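Local coordinates for protein response regulator aspartate phosphatase I (Bacillus subtilis subsp. subtilis, PDB 4I1A) that dephosphorylates the sporulation phosphotransferase Spo0F, inhibiting its activity, and activates excision and transfer of the element ICEBs1 by inactivating the repressor ImmR, at residues S124-A129 and A143-K148; V152-Y155 and F161-N164; E252-E255 and S260-T263; K264-L269 and L283-K288. One frame throughout, in Å; residues are numbered along the deposited sequence.

Interaction 1. Residues S124-A129 and A143-K148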
loop_
_atom_site.group_PDB
_atom_site.type_symbol
_atom_site.label_atom_id
_atom_site.label_comp_id
_atom_site.label_asym_id
_atom_site.label_seq_id
_atom_site.Cartn_x
_atom_site.Cartn_y
_atom_site.Cartn_z
ATOM N N SER A 124 -15.667 17.876 5.414
ATOM C CA SER A 124 -16.496 19.058 5.643
ATOM C C SER A 124 -16.147 19.709 6.975
ATOM O O SER A 124 -15.986 20.922 7.061
ATOM C CB SER A 124 -17.979 18.688 5.631
ATOM O OG SER A 124 -18.371 18.173 4.368
ATOM N N ALA A 125 -16.030 18.885 8.008
ATOM C CA ALA A 125 -15.722 19.365 9.348
ATOM C C ALA A 125 -14.299 19.911 9.420
ATOM O O ALA A 125 -14.046 20.947 10.037
ATOM C CB ALA A 125 -15.924 18.252 10.361
ATOM N N TYR A 126 -13.376 19.202 8.783
ATOM C CA TYR A 126 -12.001 19.660 8.656
ATOM C C TYR A 126 -11.920 21.022 7.958
ATOM O O TYR A 126 -11.084 21.853 8.312
ATOM C CB TYR A 126 -11.184 18.646 7.859
ATOM C CG TYR A 126 -10.808 17.377 8.597
ATOM C CD1 TYR A 126 -10.667 17.357 9.983
ATOM C CD2 TYR A 126 -10.572 16.197 7.896
ATOM C CE1 TYR A 126 -10.312 16.192 10.650
ATOM C CE2 TYR A 126 -10.220 15.036 8.549
ATOM C CZ TYR A 126 -10.090 15.033 9.924
ATOM O OH TYR A 126 -9.737 13.867 10.567
ATOM N N ARG A 127 -12.784 21.246 6.967
ATOM C CA ARG A 127 -12.730 22.478 6.180
ATOM C C ARG A 127 -12.995 23.718 7.032
ATOM O O ARG A 127 -12.451 24.797 6.763
ATOM C CB ARG A 127 -13.691 22.434 4.979
ATOM C CG ARG A 127 -13.180 21.652 3.758
ATOM C CD ARG A 127 -13.917 22.071 2.470
ATOM N NE ARG A 127 -13.865 21.039 1.432
ATOM C CZ ARG A 127 -12.827 20.830 0.627
ATOM N NH1 ARG A 127 -11.737 21.580 0.731
ATOM N NH2 ARG A 127 -12.873 19.864 -0.281
ATOM N N ILE A 128 -13.816 23.567 8.069
ATOM C CA ILE A 128 -14.090 24.692 8.955
ATOM C C ILE A 128 -13.094 24.748 10.106
ATOM O O ILE A 128 -12.748 25.829 10.582
ATOM C CB ILE A 128 -15.543 24.707 9.466
ATOM C CG1 ILE A 128 -15.840 23.492 10.337
ATOM C CG2 ILE A 128 -16.522 24.754 8.293
ATOM C CD1 ILE A 128 -17.314 23.335 10.631
ATOM N N ALA A 129 -12.623 23.581 10.540
ATOM C CA ALA A 129 -11.571 23.511 11.545
ATOM C C ALA A 129 -10.335 24.250 11.037
ATOM O O ALA A 129 -9.649 24.938 11.795
ATOM C CB ALA A 129 -11.239 22.069 11.855
ATOM N N ALA A 143 0.411 20.826 12.552
ATOM C CA ALA A 143 0.993 19.700 11.839
ATOM C C ALA A 143 0.124 18.467 12.052
ATOM O O ALA A 143 -0.182 17.756 11.105
ATOM C CB ALA A 143 2.430 19.448 12.292
ATOM N N GLU A 144 -0.292 18.237 13.295
ATOM C CA GLU A 144 -1.193 17.137 13.611
ATOM C C GLU A 144 -2.477 17.248 12.790
ATOM O O GLU A 144 -2.976 16.250 12.276
ATOM C CB GLU A 144 -1.490 17.089 15.116
ATOM C CG GLU A 144 -0.352 16.498 15.958
ATOM C CD GLU A 144 -0.412 16.909 17.432
ATOM O OE1 GLU A 144 -1.143 17.865 17.763
ATOM O OE2 GLU A 144 0.280 16.275 18.261
ATOM N N PHE A 145 -2.981 18.469 12.647
ATOM C CA PHE A 145 -4.184 18.729 11.861
ATOM C C PHE A 145 -3.997 18.444 10.371
ATOM O O PHE A 145 -4.825 17.776 9.748
ATOM C CB PHE A 145 -4.644 20.180 12.047
ATOM C CG PHE A 145 -5.762 20.573 11.128
ATOM C CD1 PHE A 145 -7.043 20.080 11.329
ATOM C CD2 PHE A 145 -5.534 21.420 10.051
ATOM C CE1 PHE A 145 -8.082 20.425 10.479
ATOM C CE2 PHE A 145 -6.565 21.771 9.194
ATOM C CZ PHE A 145 -7.845 21.274 9.411
ATOM N N PHE A 146 -2.917 18.967 9.801
ATOM C CA PHE A 146 -2.605 18.732 8.394
ATOM C C PHE A 146 -2.445 17.246 8.073
ATOM O O PHE A 146 -2.891 16.775 7.018
ATOM C CB PHE A 146 -1.341 19.495 7.982
ATOM C CG PHE A 146 -1.502 20.994 7.995
ATOM C CD1 PHE A 146 -2.727 21.579 7.703
ATOM C CD2 PHE A 146 -0.427 21.815 8.305
ATOM C CE1 PHE A 146 -2.881 22.966 7.722
ATOM C CE2 PHE A 146 -0.571 23.200 8.325
ATOM C CZ PHE A 146 -1.800 23.777 8.032
ATOM N N PHE A 147 -1.809 16.510 8.980
ATOM C CA PHE A 147 -1.613 15.082 8.778
ATOM C C PHE A 147 -2.944 14.369 8.614
ATOM O O PHE A 147 -3.134 13.600 7.673
ATOM C CB PHE A 147 -0.834 14.453 9.932
ATOM C CG PHE A 147 -0.628 12.969 9.768
ATOM C CD1 PHE A 147 0.425 12.485 9.006
ATOM C CD2 PHE A 147 -1.499 12.058 10.352
ATOM C CE1 PHE A 147 0.613 11.119 8.839
ATOM C CE2 PHE A 147 -1.318 10.692 10.187
ATOM C CZ PHE A 147 -0.260 10.222 9.431
ATOM N N LYS A 148 -3.868 14.631 9.531
ATOM C CA LYS A 148 -5.192 14.019 9.469
ATOM C C LYS A 148 -5.912 14.344 8.166
ATOM O O LYS A 148 -6.512 13.466 7.551
ATOM C CB LYS A 148 -6.031 14.458 10.665
ATOM C CG LYS A 148 -5.447 14.006 11.983
ATOM C CD LYS A 148 -5.363 12.481 12.055
ATOM C CE LYS A 148 -4.504 12.030 13.243
ATOM N NZ LYS A 148 -4.726 10.595 13.603
#
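Tyr-126 and Phe-145 carry a buried aromatic contact between helix 119-129 and helix 139-155, two neighbours in the all-helical tetratricopeptide-repeat (TPR) domain. The helices run nearly antiparallel, at 153° between their local directions, but their short axes stay 11.3 Å apart. Long side chains are needed on at least one side of such a gap, and flat aromatic ones suit it because they reach far and still pack closely. Phe-145 supplies most of the length: with CG anti to the backbone N (chi1 172°), its ring extends to the backbone of the other helix. There the ring edge meets a carbonyl, with CZ 3.5 Å from Tyr-126 O and the oxygen lying near the ring plane, a favourable meeting of the partly positive C-H rim with a partly negative atom. The same ring rests against Ala-129, whose CB is 3.8 Å from Phe-145 CE1. The small alanine lets the ring come close to the helix. The side chains of Tyr-126 and Phe-145 lie alongside each other, pointing opposite ways, and their rings touch obliquely, CD1 of the tyrosine being 4.0 Å from CE1 of the phenylalanine. Helix 102-115 also packs here: Phe-107 forms an edge-to-face pair with Phe-145, while Met-111 touches both Tyr-126 and Lys-148. The far end of the tyrosine meets the aliphatic root of Lys-148, whose chain bends at its second torsion (chi2 -61°), so the ammonium end turns from the tyrosine. The hydroxyl meets a methylene, Lys-148 CB 3.8 Å from Tyr-126 OH.

Interaction 2. Residues V152-Y155 and F161-N164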
loop_
_atom_site.group_PDB
_atom_site.type_symbol
_atom_site.label_atom_id
_atom_site.label_comp_id
_atom_site.label_asym_id
_atom_site.label_seq_id
_atom_site.Cartn_x
_atom_site.Cartn_y
_atom_site.Cartn_z
ATOM N N VAL A 152 -7.399 11.626 5.175
ATOM C CA VAL A 152 -8.732 11.410 4.618
ATOM C C VAL A 152 -8.687 11.597 3.094
ATOM O O VAL A 152 -9.285 10.824 2.344
ATOM C CB VAL A 152 -9.812 12.311 5.283
ATOM C CG1 VAL A 152 -9.327 13.720 5.409
ATOM C CG2 VAL A 152 -11.132 12.269 4.484
ATOM N N TYR A 153 -7.946 12.610 2.648
ATOM C CA TYR A 153 -7.738 12.851 1.230
ATOM C C TYR A 153 -7.067 11.667 0.538
ATOM O O TYR A 153 -7.449 11.299 -0.578
ATOM C CB TYR A 153 -6.940 14.138 1.021
ATOM C CG TYR A 153 -7.817 15.365 1.002
ATOM C CD1 TYR A 153 -9.016 15.367 0.296
ATOM C CD2 TYR A 153 -7.459 16.516 1.697
ATOM C CE1 TYR A 153 -9.834 16.493 0.267
ATOM C CE2 TYR A 153 -8.273 17.650 1.680
ATOM C CZ TYR A 153 -9.457 17.628 0.964
ATOM O OH TYR A 153 -10.267 18.743 0.944
ATOM N N TYR A 154 -6.086 11.069 1.209
ATOM C CA TYR A 154 -5.425 9.869 0.710
ATOM C C TYR A 154 -6.400 8.694 0.609
ATOM O O TYR A 154 -6.270 7.841 -0.269
ATOM C CB TYR A 154 -4.239 9.504 1.608
ATOM C CG TYR A 154 -3.507 8.246 1.198
ATOM C CD1 TYR A 154 -2.885 8.152 -0.043
ATOM C CD2 TYR A 154 -3.425 7.155 2.057
ATOM C CE1 TYR A 154 -2.217 7.001 -0.428
ATOM C CE2 TYR A 154 -2.751 5.994 1.683
ATOM C CZ TYR A 154 -2.149 5.924 0.439
ATOM O OH TYR A 154 -1.475 4.782 0.058
ATOM N N TYR A 155 -7.380 8.656 1.504
ATOM C CA TYR A 155 -8.369 7.584 1.492
ATOM C C TYR A 155 -9.281 7.729 0.272
ATOM O O TYR A 155 -9.671 6.738 -0.341
ATOM C CB TYR A 155 -9.185 7.599 2.790
ATOM C CG TYR A 155 -9.964 6.330 3.091
ATOM C CD1 TYR A 155 -11.220 6.108 2.532
ATOM C CD2 TYR A 155 -9.452 5.365 3.955
ATOM C CE1 TYR A 155 -11.938 4.952 2.811
ATOM C CE2 TYR A 155 -10.165 4.210 4.242
ATOM C CZ TYR A 155 -11.407 4.007 3.667
ATOM O OH TYR A 155 -12.118 2.858 3.948
ATOM N N PHE A 161 -4.650 16.885 -3.269
ATOM C CA PHE A 161 -4.917 17.461 -1.950
ATOM C C PHE A 161 -4.140 16.763 -0.836
ATOM O O PHE A 161 -3.603 17.412 0.057
ATOM C CB PHE A 161 -6.417 17.430 -1.642
ATOM C CG PHE A 161 -7.176 18.590 -2.219
ATOM C CD1 PHE A 161 -7.158 18.836 -3.578
ATOM C CD2 PHE A 161 -7.911 19.433 -1.400
ATOM C CE1 PHE A 161 -7.854 19.902 -4.109
ATOM C CE2 PHE A 161 -8.614 20.501 -1.927
ATOM C CZ PHE A 161 -8.584 20.736 -3.286
ATOM N N SER A 162 -4.092 15.439 -0.895
ATOM C CA SER A 162 -3.413 14.656 0.122
ATOM C C SER A 162 -1.944 15.030 0.195
ATOM O O SER A 162 -1.422 15.331 1.266
ATOM C CB SER A 162 -3.562 13.164 -0.169
ATOM O OG SER A 162 -2.722 12.404 0.675
ATOM N N MET A 163 -1.286 15.034 -0.957
ATOM C CA MET A 163 0.141 15.314 -1.001
ATOM C C MET A 163 0.455 16.749 -0.592
ATOM O O MET A 163 1.528 17.029 -0.062
ATOM C CB MET A 163 0.704 14.999 -2.382
ATOM C CG MET A 163 2.216 14.931 -2.426
ATOM S SD MET A 163 2.769 13.734 -3.643
ATOM C CE MET A 163 1.494 13.883 -4.891
ATOM N N ASN A 164 -0.487 17.657 -0.824
ATOM C CA ASN A 164 -0.318 19.038 -0.386
ATOM C C ASN A 164 -0.348 19.121 1.137
ATOM O O ASN A 164 0.552 19.689 1.760
ATOM C CB ASN A 164 -1.399 19.935 -0.985
ATOM C CG ASN A 164 -1.151 21.420 -0.711
ATOM O OD1 ASN A 164 -1.416 21.918 0.388
ATOM N ND2 ASN A 164 -0.649 22.133 -1.718
#
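Tyr-153 and Phe-161 form the aromatic half of this contact. The edge of the Phe-161 ring is turned toward the face of Tyr-153, an edge-to-face (T-shaped) pair with centroids 5.0 Å apart and planes at 61°. Phe-161 CD2 makes the closest approach, 3.4 Å from Tyr-153 CZ. A CH-pi contact adds to it: Phe-161 CB stands over the middle of the tyrosine ring, 3.6 Å from its centroid and 10° off the normal, so one phenylalanine covers that face with both its methylene and its ring. Were Tyr-153 an alanine, Phe-161 CB and CD2 would probably lose the ring face they pack on.

Backbone proximity makes up the second kind of contact. Helix 139-155 and helix 159-173, joined by a short turn, supply the two segments of the predicted TPR 2, and here the CA atoms of Tyr-153 and Ser-162 come within 4.8 Å. Serine suits such closeness because it is small: its CB lies 3.7 Å from Tyr-153 CB.

The polar element is Ser-162 OG. With chi1 at 170°, the hydroxyl swings away from the backbone N and comes 3.4 Å from Tyr-154 CB. Buried as it is, it finds its hydrogen bonds on two other helical turns, tying three successive helices together: one to Ser-150 O in helix 139-155, the other to Asn-193 ND2 in helix 180-196.

Interaction 3. Residues E252-E255 and S260-T263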
loop_
_atom_site.group_PDB
_atom_site.type_symbol
_atom_site.label_atom_id
_atom_site.label_comp_id
_atom_site.label_asym_id
_atom_site.label_seq_id
_atom_site.Cartn_x
_atom_site.Cartn_y
_atom_site.Cartn_z
ATOM N N GLU A 252 12.365 -10.452 8.412
ATOM C CA GLU A 252 13.046 -10.829 9.653
ATOM C C GLU A 252 12.358 -10.215 10.858
ATOM O O GLU A 252 12.205 -10.859 11.898
ATOM C CB GLU A 252 14.502 -10.347 9.653
ATOM C CG GLU A 252 15.422 -10.985 8.625
ATOM C CD GLU A 252 16.797 -10.323 8.600
ATOM O OE1 GLU A 252 17.476 -10.399 7.552
ATOM O OE2 GLU A 252 17.193 -9.726 9.628
ATOM N N ILE A 253 11.967 -8.955 10.710
ATOM C CA ILE A 253 11.351 -8.196 11.792
ATOM C C ILE A 253 9.891 -8.602 11.998
ATOM O O ILE A 253 9.458 -8.848 13.124
ATOM C CB ILE A 253 11.460 -6.677 11.521
ATOM C CG1 ILE A 253 12.919 -6.230 11.646
ATOM C CG2 ILE A 253 10.569 -5.879 12.467
ATOM C CD1 ILE A 253 13.226 -4.924 10.930
ATOM N N PHE A 254 9.148 -8.689 10.901
ATOM C CA PHE A 254 7.728 -9.029 10.943
ATOM C C PHE A 254 7.470 -10.438 11.476
ATOM O O PHE A 254 6.465 -10.669 12.156
ATOM C CB PHE A 254 7.092 -8.891 9.551
ATOM C CG PHE A 254 6.872 -7.468 9.112
ATOM C CD1 PHE A 254 6.672 -6.449 10.045
ATOM C CD2 PHE A 254 6.861 -7.149 7.763
ATOM C CE1 PHE A 254 6.458 -5.137 9.633
ATOM C CE2 PHE A 254 6.649 -5.843 7.343
ATOM C CZ PHE A 254 6.447 -4.834 8.274
ATOM N N GLU A 255 8.364 -11.373 11.153
ATOM C CA GLU A 255 8.206 -12.765 11.581
ATOM C C GLU A 255 8.305 -12.867 13.101
ATOM O O GLU A 255 7.570 -13.631 13.731
ATOM C CB GLU A 255 9.223 -13.686 10.885
ATOM C CG GLU A 255 8.698 -15.110 10.605
ATOM C CD GLU A 255 8.943 -15.582 9.165
ATOM O OE1 GLU A 255 8.089 -16.315 8.614
ATOM O OE2 GLU A 255 9.994 -15.231 8.588
ATOM N N SER A 260 0.663 -8.076 11.023
ATOM C CA SER A 260 -0.150 -8.469 9.873
ATOM C C SER A 260 0.560 -8.302 8.521
ATOM O O SER A 260 0.279 -9.046 7.585
ATOM C CB SER A 260 -1.492 -7.732 9.878
ATOM O OG SER A 260 -1.303 -6.335 9.798
ATOM N N PHE A 261 1.490 -7.348 8.435
ATOM C CA PHE A 261 2.253 -7.093 7.205
ATOM C C PHE A 261 3.127 -8.274 6.791
ATOM O O PHE A 261 3.748 -8.255 5.728
ATOM C CB PHE A 261 3.137 -5.849 7.350
ATOM C CG PHE A 261 2.398 -4.545 7.196
ATOM C CD1 PHE A 261 1.384 -4.406 6.257
ATOM C CD2 PHE A 261 2.735 -3.445 7.982
ATOM C CE1 PHE A 261 0.709 -3.199 6.114
ATOM C CE2 PHE A 261 2.069 -2.244 7.851
ATOM C CZ PHE A 261 1.051 -2.116 6.916
ATOM N N LEU A 262 3.189 -9.293 7.638
ATOM C CA LEU A 262 3.969 -10.486 7.347
ATOM C C LEU A 262 3.462 -11.149 6.072
ATOM O O LEU A 262 4.242 -11.544 5.212
ATOM C CB LEU A 262 3.875 -11.456 8.519
ATOM C CG LEU A 262 4.622 -12.780 8.417
ATOM C CD1 LEU A 262 6.035 -12.535 7.950
ATOM C CD2 LEU A 262 4.637 -13.473 9.781
ATOM N N THR A 263 2.145 -11.246 5.938
ATOM C CA THR A 263 1.558 -11.950 4.804
ATOM C C THR A 263 1.851 -11.245 3.475
ATOM O O THR A 263 2.225 -11.877 2.482
ATOM C CB THR A 263 0.035 -12.131 4.988
ATOM O OG1 THR A 263 -0.219 -12.826 6.223
ATOM C CG2 THR A 263 -0.532 -12.931 3.838
#
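The carbonyl oxygen of Phe-261 accepts a hydrogen bond from the hydroxyl of Thr-265, one turn further along its helix, and lies 3.9 Å from CD2 of Phe-254 on the helix before. The backbone N of Phe-261 is held too, by a hydrogen bond with His-259 ND1, so both the N and the O of Phe-261 have a partner. The rest of the contact is mostly apolar. Phe-261 presents its methylene to one face of the Phe-254 ring: CB is 3.8 Å from the ring centroid and 24° off the normal, displaced toward the rim. It comes nearest at Phe-254 CE2, 3.5 Å away. This CH-pi contact brings the two rings together only obliquely, their planes at 47°, and the end of the Phe-261 ring leads off to touch Met-225 of helix 220-236. A phenylalanine suits position 254 because a broad flat face can take a methylene without needing any polar partner. Leu-262 packs beside it, against Phe-254 CB and the backbone. Its CG lies anti to the backbone N (chi1 180°), which carries the branched end across to helix 240-257; there CD1 reaches Phe-254 CB at 4.1 Å, and CD2 lies 4.1 Å from Glu-255 CA. The forked leucine thus spans two successive residues, while the Glu-255 side chain touches Lys-288 of helix 279-295. Such close apolar packing of two successive helices across a short turn is characteristic of the helix-turn-helix architecture of a TPR array, with 252-255 in the predicted TPR 4.

Interaction 4. Residues K264-L269 and L283-K288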
loop_
_atom_site.group_PDB
_atom_site.type_symbol
_atom_site.label_atom_id
_atom_site.label_comp_id
_atom_site.label_asym_id
_atom_site.label_seq_id
_atom_site.Cartn_x
_atom_site.Cartn_y
_atom_site.Cartn_z
ATOM N N LYS A 264 1.680 -9.928 3.474
ATOM C CA LYS A 264 1.863 -9.104 2.288
ATOM C C LYS A 264 3.329 -9.108 1.831
ATOM O O LYS A 264 3.629 -9.141 0.639
ATOM C CB LYS A 264 1.383 -7.684 2.602
ATOM C CG LYS A 264 1.891 -6.614 1.665
ATOM C CD LYS A 264 1.171 -5.294 1.880
ATOM C CE LYS A 264 1.457 -4.331 0.721
ATOM N NZ LYS A 264 0.954 -2.942 0.947
ATOM N N THR A 265 4.233 -9.074 2.799
ATOM C CA THR A 265 5.663 -9.166 2.548
ATOM C C THR A 265 6.047 -10.526 1.936
ATOM O O THR A 265 6.870 -10.589 1.024
ATOM C CB THR A 265 6.435 -8.956 3.874
ATOM O OG1 THR A 265 6.050 -7.702 4.442
ATOM C CG2 THR A 265 7.952 -8.989 3.678
ATOM N N LEU A 266 5.471 -11.614 2.445
ATOM C CA LEU A 266 5.764 -12.939 1.889
ATOM C C LEU A 266 5.164 -13.058 0.500
ATOM O O LEU A 266 5.727 -13.697 -0.394
ATOM C CB LEU A 266 5.236 -14.064 2.793
ATOM C CG LEU A 266 6.088 -14.345 4.031
ATOM C CD1 LEU A 266 5.256 -15.038 5.108
ATOM C CD2 LEU A 266 7.335 -15.174 3.659
ATOM N N PHE A 267 4.018 -12.430 0.316
ATOM C CA PHE A 267 3.375 -12.471 -0.979
ATOM C C PHE A 267 4.256 -11.790 -2.019
ATOM O O PHE A 267 4.568 -12.373 -3.069
ATOM C CB PHE A 267 1.985 -11.829 -0.924
ATOM C CG PHE A 267 1.339 -11.710 -2.271
ATOM C CD1 PHE A 267 0.607 -12.769 -2.792
ATOM C CD2 PHE A 267 1.501 -10.559 -3.044
ATOM C CE1 PHE A 267 0.027 -12.681 -4.048
ATOM C CE2 PHE A 267 0.928 -10.465 -4.307
ATOM C CZ PHE A 267 0.186 -11.527 -4.808
ATOM N N THR A 268 4.655 -10.559 -1.712
ATOM C CA THR A 268 5.488 -9.750 -2.603
ATOM C C THR A 268 6.821 -10.443 -2.876
ATOM O O THR A 268 7.309 -10.460 -4.008
ATOM C CB THR A 268 5.725 -8.338 -2.002
ATOM O OG1 THR A 268 4.472 -7.809 -1.550
ATOM C CG2 THR A 268 6.346 -7.370 -3.038
ATOM N N LEU A 269 7.396 -11.032 -1.833
ATOM C CA LEU A 269 8.634 -11.786 -1.960
ATOM C C LEU A 269 8.449 -12.964 -2.919
ATOM O O LEU A 269 9.267 -13.178 -3.817
ATOM C CB LEU A 269 9.086 -12.275 -0.581
ATOM C CG LEU A 269 10.493 -12.853 -0.410
ATOM C CD1 LEU A 269 11.544 -12.000 -1.102
ATOM C CD2 LEU A 269 10.815 -12.976 1.069
ATOM N N LEU A 283 8.642 -20.955 -4.307
ATOM C CA LEU A 283 7.688 -21.956 -3.832
ATOM C C LEU A 283 7.753 -22.117 -2.311
ATOM O O LEU A 283 6.779 -22.479 -1.653
ATOM C CB LEU A 283 7.970 -23.294 -4.519
ATOM C CG LEU A 283 6.992 -24.434 -4.277
ATOM C CD1 LEU A 283 5.588 -23.988 -4.626
ATOM C CD2 LEU A 283 7.398 -25.684 -5.075
ATOM N N ILE A 284 8.917 -21.829 -1.752
ATOM C CA ILE A 284 9.100 -21.876 -0.311
ATOM C C ILE A 284 8.373 -20.712 0.372
ATOM O O ILE A 284 7.696 -20.902 1.386
ATOM C CB ILE A 284 10.594 -21.876 0.026
ATOM C CG1 ILE A 284 11.171 -23.261 -0.281
ATOM C CG2 ILE A 284 10.823 -21.448 1.465
ATOM C CD1 ILE A 284 12.664 -23.292 -0.428
ATOM N N TYR A 285 8.491 -19.515 -0.200
ATOM C CA TYR A 285 7.790 -18.350 0.330
ATOM C C TYR A 285 6.297 -18.424 0.014
ATOM O O TYR A 285 5.471 -17.879 0.746
ATOM C CB TYR A 285 8.406 -17.048 -0.206
ATOM C CG TYR A 285 9.804 -16.794 0.321
ATOM C CD1 TYR A 285 10.016 -16.489 1.661
ATOM C CD2 TYR A 285 10.913 -16.861 -0.516
ATOM C CE1 TYR A 285 11.298 -16.268 2.154
ATOM C CE2 TYR A 285 12.195 -16.638 -0.033
ATOM C CZ TYR A 285 12.381 -16.339 1.300
ATOM O OH TYR A 285 13.652 -16.107 1.785
ATOM N N PHE A 286 5.961 -19.101 -1.081
ATOM C CA PHE A 286 4.571 -19.354 -1.445
ATOM C C PHE A 286 3.846 -20.200 -0.393
ATOM O O PHE A 286 2.785 -19.806 0.082
ATOM C CB PHE A 286 4.484 -20.039 -2.819
ATOM C CG PHE A 286 3.103 -20.527 -3.169
ATOM C CD1 PHE A 286 2.150 -19.648 -3.675
ATOM C CD2 PHE A 286 2.755 -21.865 -2.996
ATOM C CE1 PHE A 286 0.865 -20.097 -3.993
ATOM C CE2 PHE A 286 1.473 -22.325 -3.308
ATOM C CZ PHE A 286 0.523 -21.436 -3.806
ATOM N N ARG A 287 4.416 -21.352 -0.030
ATOM C CA ARG A 287 3.777 -22.243 0.951
ATOM C C ARG A 287 3.694 -21.598 2.317
ATOM O O ARG A 287 2.746 -21.826 3.067
ATOM C CB ARG A 287 4.513 -23.585 1.082
ATOM C CG ARG A 287 4.545 -24.402 -0.203
ATOM C CD ARG A 287 5.459 -25.606 -0.042
ATOM N NE ARG A 287 5.324 -26.570 -1.133
ATOM C CZ ARG A 287 6.350 -27.089 -1.805
ATOM N NH1 ARG A 287 7.592 -26.723 -1.508
ATOM N NH2 ARG A 287 6.135 -27.971 -2.773
ATOM N N LYS A 288 4.703 -20.804 2.642
ATOM C CA LYS A 288 4.779 -20.187 3.951
ATOM C C LYS A 288 3.732 -19.064 4.056
ATOM O O LYS A 288 3.036 -18.931 5.062
ATOM C CB LYS A 288 6.206 -19.681 4.207
ATOM C CG LYS A 288 6.395 -18.874 5.478
ATOM C CD LYS A 288 7.814 -19.044 6.032
ATOM C CE LYS A 288 8.894 -18.967 4.946
ATOM N NZ LYS A 288 10.197 -19.557 5.416
#
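Leu-266 and Leu-269 of helix 261-275 pack on Tyr-285 of helix 279-295, joining nearly antiparallel neighbours of the TPR domain. The local axes approach to 8.6 Å and run at 152° to each other. The first kind of contact is CH-pi: Leu-269 CD2 stands over one face of the Tyr-285 ring, 3.6 Å from its centroid and 16° off the normal, where a methyl of the branched leucine settles readily on a flat ring. The second is plain apolar contact. Leu-266 CD2 meets the edge of that ring, 3.6 Å from Tyr-285 CD1, its side chain crossing the tyrosine at about a right angle. With an alanine in place of Tyr-285, Leu-269 CD2 is likely to lose its ring face and Leu-266 CD2 its ring edge. Leu-266 also touches the aliphatic part of Lys-288, CD1 to CG at 4.0 Å, before that lysine chain bends at chi3; a long methylene chain can thus be apolar at its root and charged at its end. Within helix 261-275 the bonding is polar: Lys-264 O receives both Thr-268 N and Thr-268 OG1, from opposite faces of its plane, the hydroxyl at 2.7 Å.

The four contacts follow one another along the chain and fall into two pairs. Interactions 1 and 2 share helix 139-155, with centres 11 Å apart, and are bridged where Tyr-126 CE2 packs 3.5 Å from Val-152 CG1. Interactions 3 and 4 share helix 261-275, also 11 Å between centres, and meet where Phe-254 CD2 lies 3.5 Å from Thr-265 OG1. The pairs do not touch: the centres of interactions 1 and 4 are about 39 Å from each other, on opposite sides of the chain's centre, and even interactions 2 and 4 keep about 8 Å between nearest atoms. In this apo form they therefore belong to different regions of the helical array.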